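Local atomic coordinates of sensor protein CzcS (Pseudomonas aeruginosa, PDB entry 5GPO), a protein that is a zinc-responsive sensor histidine kinase, represented here by its sensor domain, probably acting in a two-component system behind zinc-induced metal detoxification and antibiotic resistance. Residues B[20-23]-B[24-28]; B[37-40]-B[41-45]; B[72-75]-B[76-79]. One frame throughout, in Å; residues are numbered along the deposited sequence.

Interaction 1 of 3, residues B[20-23]-B[24-28]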
# COMPACT_ATOMS: atom_id res chain seq x y z
N ILE B 20 -9.46 -7.58 -0.67
CA ILE B 20 -10.17 -6.71 0.27
C ILE B 20 -11.45 -7.38 0.76
O ILE B 20 -11.79 -7.30 1.95
CB ILE B 20 -10.47 -5.35 -0.38
CG1 ILE B 20 -9.16 -4.61 -0.64
CG2 ILE B 20 -11.36 -4.52 0.53
CD1 ILE B 20 -9.30 -3.42 -1.55
N ARG B 21 -12.19 -8.03 -0.14
CA ARG B 21 -13.39 -8.75 0.29
C ARG B 21 -13.05 -9.86 1.28
O ARG B 21 -13.80 -10.10 2.23
CB ARG B 21 -14.14 -9.32 -0.93
CG ARG B 21 -15.40 -10.11 -0.57
CD ARG B 21 -16.10 -10.72 -1.80
NE ARG B 21 -16.54 -9.72 -2.77
CZ ARG B 21 -17.70 -9.05 -2.71
NH1 ARG B 21 -17.99 -8.16 -3.65
NH2 ARG B 21 -18.55 -9.22 -1.70
N HIS B 22 -11.92 -10.55 1.07
CA HIS B 22 -11.54 -11.58 2.02
C HIS B 22 -11.35 -10.98 3.40
O HIS B 22 -11.84 -11.52 4.40
CB HIS B 22 -10.26 -12.29 1.58
CG HIS B 22 -9.78 -13.32 2.56
ND1 HIS B 22 -10.36 -14.57 2.68
CD2 HIS B 22 -8.78 -13.28 3.47
CE1 HIS B 22 -9.74 -15.25 3.63
NE2 HIS B 22 -8.77 -14.49 4.12
N SER B 23 -10.70 -9.81 3.46
CA SER B 23 -10.43 -9.19 4.76
C SER B 23 -11.71 -8.76 5.46
O SER B 23 -11.75 -8.73 6.70
CB SER B 23 -9.48 -8.00 4.59
OG SER B 23 -10.02 -6.99 3.77
N LEU B 24 -12.78 -8.44 4.71
CA LEU B 24 -14.02 -8.00 5.33
C LEU B 24 -14.94 -9.15 5.68
O LEU B 24 -15.58 -9.14 6.74
CB LEU B 24 -14.77 -7.05 4.39
CG LEU B 24 -14.48 -5.54 4.40
CD1 LEU B 24 -15.33 -4.84 3.36
CD2 LEU B 24 -14.74 -4.94 5.77
N GLU B 25 -15.02 -10.16 4.81
CA GLU B 25 -16.05 -11.17 4.93
C GLU B 25 -15.54 -12.53 5.39
O GLU B 25 -16.34 -13.35 5.84
CB GLU B 25 -16.79 -11.29 3.59
CG GLU B 25 -17.37 -9.95 3.14
CD GLU B 25 -18.18 -9.99 1.85
OE1 GLU B 25 -18.25 -11.05 1.21
OE2 GLU B 25 -18.74 -8.95 1.48
N ASP B 26 -14.24 -12.79 5.32
CA ASP B 26 -13.69 -14.10 5.67
C ASP B 26 -12.75 -14.06 6.88
O ASP B 26 -12.13 -15.09 7.20
CB ASP B 26 -12.96 -14.72 4.47
CG ASP B 26 -13.90 -15.01 3.30
OD1 ASP B 26 -15.11 -15.17 3.52
OD2 ASP B 26 -13.41 -15.13 2.16
N ASP B 27 -12.62 -12.93 7.56
CA ASP B 27 -11.83 -12.83 8.79
C ASP B 27 -12.73 -13.24 9.95
O ASP B 27 -13.55 -12.44 10.42
CB ASP B 27 -11.29 -11.42 8.96
CG ASP B 27 -10.33 -11.29 10.13
OD1 ASP B 27 -10.38 -12.12 11.06
OD2 ASP B 27 -9.51 -10.35 10.11
N LEU B 28 -12.56 -14.48 10.44
CA LEU B 28 -13.42 -14.99 11.51
C LEU B 28 -13.31 -14.16 12.79
O LEU B 28 -14.25 -14.12 13.59
CB LEU B 28 -13.09 -16.45 11.83
CG LEU B 28 -13.57 -17.49 10.83
CD1 LEU B 28 -13.34 -18.92 11.35
CD2 LEU B 28 -15.04 -17.23 10.55
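At the edge of the Arg21 guanidinium, in its plane, sits OE1 of Glu25, while OE2 of the same carboxylate approaches the group obliquely; the imidazole of His22 has OD2 of Asp26 at its edge, beside ND1. Each pair is four residues apart, so one helical turn brings the partners of each pair together. The Arg21–Glu25 salt bridge spans 3.2 Å from NH2 to OE2, and a weak hydrogen bond from NH2 to OE1 at 3.5 Å accompanies it. The two planes are turned 73° apart, so this is not a flat two-pronged pairing. The aliphatic part of Arg21 also takes part, its CG lying 3.5 Å from Glu25 OE1. Both side chains have stronger partners across the dimer: Ser111 O of the second subunit accepts from Arg21 NH1, and Arg113 N of the second subunit donates to Glu25 OE2.

In the second pair, ND1 of His22 donates to OD2 of Asp26 over 3.1 Å. OD2 uses its anti lone pair and departs from the ring plane by 26°. CB of Asp26 also closes on the ND1 side of the ring, 3.2 Å from His22 ND1, and the two side chains cross at about a right angle. With CG opposite the backbone nitrogen (chi1 177°), the His22 ring leans along the helix toward Asp26.

Underneath, Glu25 N and Asp26 N bond to Arg21 O and His22 O, and Asp26 is where the backbone leaves helical angles. Ile20 and Leu24 pack on Leu41 of helix 34-47. An i to i+4 salt bridge and an i to i+4 His–carboxylate bond thus mark the C-terminal end of helix 7-25, which packs on helix 34-47 and the second subunit, consistent with the long N-terminal helix of PDC-like sensor domains.

Interaction 2 of 3, residues B[37-40]-B[41-45]. With ZN (zinc ion), chain F.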
# COMPACT_ATOMS: atom_id res chain seq x y z
N GLN B 37 -13.09 -2.18 11.69
CA GLN B 37 -13.16 -2.56 10.28
C GLN B 37 -12.24 -1.69 9.43
O GLN B 37 -11.51 -2.20 8.57
CB GLN B 37 -14.60 -2.48 9.78
CG GLN B 37 -15.57 -3.29 10.63
CD GLN B 37 -16.09 -4.54 9.94
OE1 GLN B 37 -16.47 -4.51 8.77
NE2 GLN B 37 -16.13 -5.65 10.67
N ALA B 38 -12.26 -0.37 9.66
CA ALA B 38 -11.35 0.52 8.93
C ALA B 38 -9.90 0.07 9.06
O ALA B 38 -9.14 0.10 8.09
CB ALA B 38 -11.51 1.96 9.45
N HIS B 39 -9.51 -0.34 10.27
CA HIS B 39 -8.13 -0.73 10.50
C HIS B 39 -7.75 -1.98 9.72
O HIS B 39 -6.64 -2.08 9.18
CB HIS B 39 -7.91 -0.94 12.00
CG HIS B 39 -6.50 -1.26 12.35
ND1 HIS B 39 -5.58 -0.28 12.66
CD2 HIS B 39 -5.83 -2.43 12.41
CE1 HIS B 39 -4.41 -0.84 12.90
NE2 HIS B 39 -4.54 -2.15 12.76
N ALA B 40 -8.66 -2.95 9.64
CA ALA B 40 -8.38 -4.17 8.89
C ALA B 40 -8.21 -3.87 7.40
O ALA B 40 -7.32 -4.42 6.74
CB ALA B 40 -9.49 -5.19 9.11
N LEU B 41 -9.07 -3.02 6.84
CA LEU B 41 -8.96 -2.69 5.42
C LEU B 41 -7.66 -1.96 5.13
O LEU B 41 -7.00 -2.22 4.11
CB LEU B 41 -10.15 -1.85 4.99
CG LEU B 41 -11.46 -2.61 5.03
CD1 LEU B 41 -12.63 -1.67 4.73
CD2 LEU B 41 -11.36 -3.74 4.03
N GLN B 42 -7.27 -1.04 6.01
CA GLN B 42 -6.04 -0.30 5.78
C GLN B 42 -4.83 -1.22 5.85
O GLN B 42 -3.89 -1.09 5.04
CB GLN B 42 -5.92 0.85 6.79
CG GLN B 42 -4.63 1.69 6.69
CD GLN B 42 -4.56 2.57 5.45
OE1 GLN B 42 -4.91 2.16 4.34
NE2 GLN B 42 -4.10 3.80 5.62
N ASP B 43 -4.83 -2.18 6.77
CA ASP B 43 -3.71 -3.12 6.83
C ASP B 43 -3.66 -3.99 5.58
O ASP B 43 -2.58 -4.29 5.08
CB ASP B 43 -3.80 -3.98 8.09
CG ASP B 43 -3.27 -3.27 9.33
OD1 ASP B 43 -3.10 -2.03 9.28
OD2 ASP B 43 -3.03 -3.95 10.34
N GLN B 44 -4.82 -4.36 5.04
CA GLN B 44 -4.85 -5.22 3.87
C GLN B 44 -4.46 -4.47 2.60
O GLN B 44 -3.88 -5.08 1.68
CB GLN B 44 -6.23 -5.86 3.70
CG GLN B 44 -6.32 -6.82 2.51
CD GLN B 44 -5.67 -8.18 2.78
OE1 GLN B 44 -4.60 -8.27 3.38
NE2 GLN B 44 -6.32 -9.24 2.33
N LEU B 45 -4.77 -3.17 2.51
CA LEU B 45 -4.35 -2.41 1.33
C LEU B 45 -2.83 -2.42 1.19
O LEU B 45 -2.30 -2.58 0.08
CB LEU B 45 -4.89 -0.98 1.42
CG LEU B 45 -4.76 -0.14 0.15
CD1 LEU B 45 -5.42 -0.82 -1.03
CD2 LEU B 45 -5.31 1.26 0.33
ZN ZN F . -2.86 -2.90 12.17
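His39 turns one face of its imidazole toward Asp43, whose OD1 lies 3.7 Å above the ring plane, offset toward the rim. The two side chains, one helical turn apart, converge on a zinc ion that each holds by a single atom. NE2 of His39 binds the metal at 1.9 Å and OD2 of Asp43 at 2.1 Å. OD1 stays 3.0 Å from the zinc, beyond a bonding distance, so the carboxylate is monodentate. NE2 and OD2 are 3.4 Å apart without a hydrogen bond between them, since both are ligands of the zinc, NE2 through its ring lone pair. The angle they subtend at the zinc is about 113°, close to tetrahedral.

Torsions explain the convergence. CG of His39 lies opposite its backbone nitrogen (chi1 -176°), carrying the ring forward along the helix; CG of Asp43 stands beside its own nitrogen and points back to meet it. The ring and carboxylate planes make 59° with each other.

The remaining protein ligand is NE2 of His39 of the second subunit, whose ring meets this one. OD1 of Asp43 accepts from NE2 of Gln42 of the second subunit, an exchange repeated in the opposite sense by Gln42 here, so the oxygen not on zinc is fixed as well. The helix beneath is regular, with Asp43 N bonded to His39 O at 3.0 Å. Gln37 packs on Met114 of the second subunit.

Chemically, an imidazole and a carboxylate are familiar zinc ligands, and the carboxylate probably offsets part of the metal's charge. With a third ligand from the second subunit, zinc binding ties two helices across the dimer, which offers a plausible way for metal to be felt by the dimeric kinase.

Interaction 3 of 3, residues B[72-75]-B[76-79]. With SO4 (sulfate ion), chain H.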
# COMPACT_ATOMS: atom_id res chain seq x y z
N ALA B 72 6.63 -8.37 -3.11
CA ALA B 72 7.72 -7.42 -3.30
C ALA B 72 8.93 -7.73 -2.43
O ALA B 72 9.91 -6.98 -2.48
CB ALA B 72 7.23 -5.99 -3.02
N ALA B 73 8.93 -8.81 -1.66
CA ALA B 73 10.00 -9.08 -0.71
C ALA B 73 10.77 -10.33 -1.10
O ALA B 73 10.20 -11.31 -1.59
CB ALA B 73 9.46 -9.23 0.71
N SER B 74 12.08 -10.30 -0.87
CA SER B 74 12.94 -11.48 -1.03
C SER B 74 13.88 -11.54 0.16
O SER B 74 14.60 -10.57 0.43
CB SER B 74 13.72 -11.43 -2.34
OG SER B 74 14.83 -12.33 -2.31
N VAL B 75 13.84 -12.66 0.89
CA VAL B 75 14.77 -12.87 2.00
C VAL B 75 16.21 -12.75 1.52
O VAL B 75 17.04 -12.08 2.14
CB VAL B 75 14.53 -14.24 2.66
CG1 VAL B 75 15.69 -14.61 3.58
CG2 VAL B 75 13.22 -14.21 3.44
N ALA B 76 16.51 -13.41 0.40
CA ALA B 76 17.88 -13.43 -0.12
C ALA B 76 18.32 -12.05 -0.58
O ALA B 76 19.45 -11.63 -0.32
CB ALA B 76 17.98 -14.43 -1.28
N ALA B 77 17.43 -11.34 -1.27
CA ALA B 77 17.77 -10.01 -1.76
C ALA B 77 18.03 -9.05 -0.62
O ALA B 77 19.00 -8.29 -0.65
CB ALA B 77 16.65 -9.49 -2.66
N ASN B 78 17.15 -9.05 0.40
CA ASN B 78 17.35 -8.20 1.56
C ASN B 78 18.66 -8.51 2.27
O ASN B 78 19.39 -7.60 2.68
CB ASN B 78 16.17 -8.35 2.53
CG ASN B 78 15.01 -7.47 2.16
OD1 ASN B 78 15.00 -6.84 1.10
ND2 ASN B 78 14.01 -7.42 3.04
N ARG B 79 19.00 -9.81 2.39
CA ARG B 79 20.28 -10.18 2.99
C ARG B 79 21.45 -9.58 2.20
O ARG B 79 22.36 -8.98 2.78
CB ARG B 79 20.37 -11.71 3.08
CG ARG B 79 21.64 -12.23 3.75
CD ARG B 79 21.58 -13.75 3.99
NE ARG B 79 20.59 -14.11 5.00
CZ ARG B 79 19.55 -14.92 4.79
NH1 ARG B 79 19.38 -15.48 3.59
NH2 ARG B 79 18.70 -15.19 5.77
S SO4 H . 14.00 -15.66 -1.97
O1 SO4 H . 14.63 -16.87 -2.51
O2 SO4 H . 12.56 -15.87 -1.86
O3 SO4 H . 14.57 -15.39 -0.65
O4 SO4 H . 14.26 -14.56 -2.90
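CB of Ser74 lies 3.5 Å from CB of Ala77 and 3.2 Å from O4 of a sulfate ion, probably from the crystallisation liquor; OG, one bond further, accepts from Ala77 N at 3.0 Å with an N-H...O angle of 164°. OG sits opposite the backbone nitrogen (chi1 162°), which lets it reach over the first turn. Ser74 OG also sits 2.4 Å from sulfate O4, so short that the geometry of this bond is doubtful. O3 of the same ion takes a hydrogen bond from Ala76 N at 3.0 Å, so the anion rests on the amino end of the helix, where the dipole probably favours it.

The carbonyl O of Ser74 receives Asn78 N in a nearly straight bond, the first of the helix's regular bonds. Val75 and Arg79 run side by side, Val75 CG1 lying 3.8 Å from Arg79 NH2, a van der Waals contact. Trp97 of strand 93-98 packs against Ser74, Ala76 and Ala77.

Ser74 is a classic N-cap, here joined by the anion site common at helix N-termini, and it begins the helix that packs against the domain's antiparallel sheet.

How the interactions relate
Interactions 1 and 2 are neighbours, with centres about 10 Å apart, on consecutive helices 7-25 and 34-47; their side chains pack together where the helices meet, for instance Ser23 against Leu41, and both interactions touch the second subunit. Their partly buried sites differ in chemistry: a salt bridge and a His–carboxylate bond at a helix end in interaction 1, metal coordination in the middle of a helix in interaction 2. Interaction 3 stands apart, its centre about 25 Å from that of interaction 2 and on the opposite side of the chain's centre. It is a surface contact at a helix start, touched by no other protein chain, where polar backbone groups meet a serine and an anion.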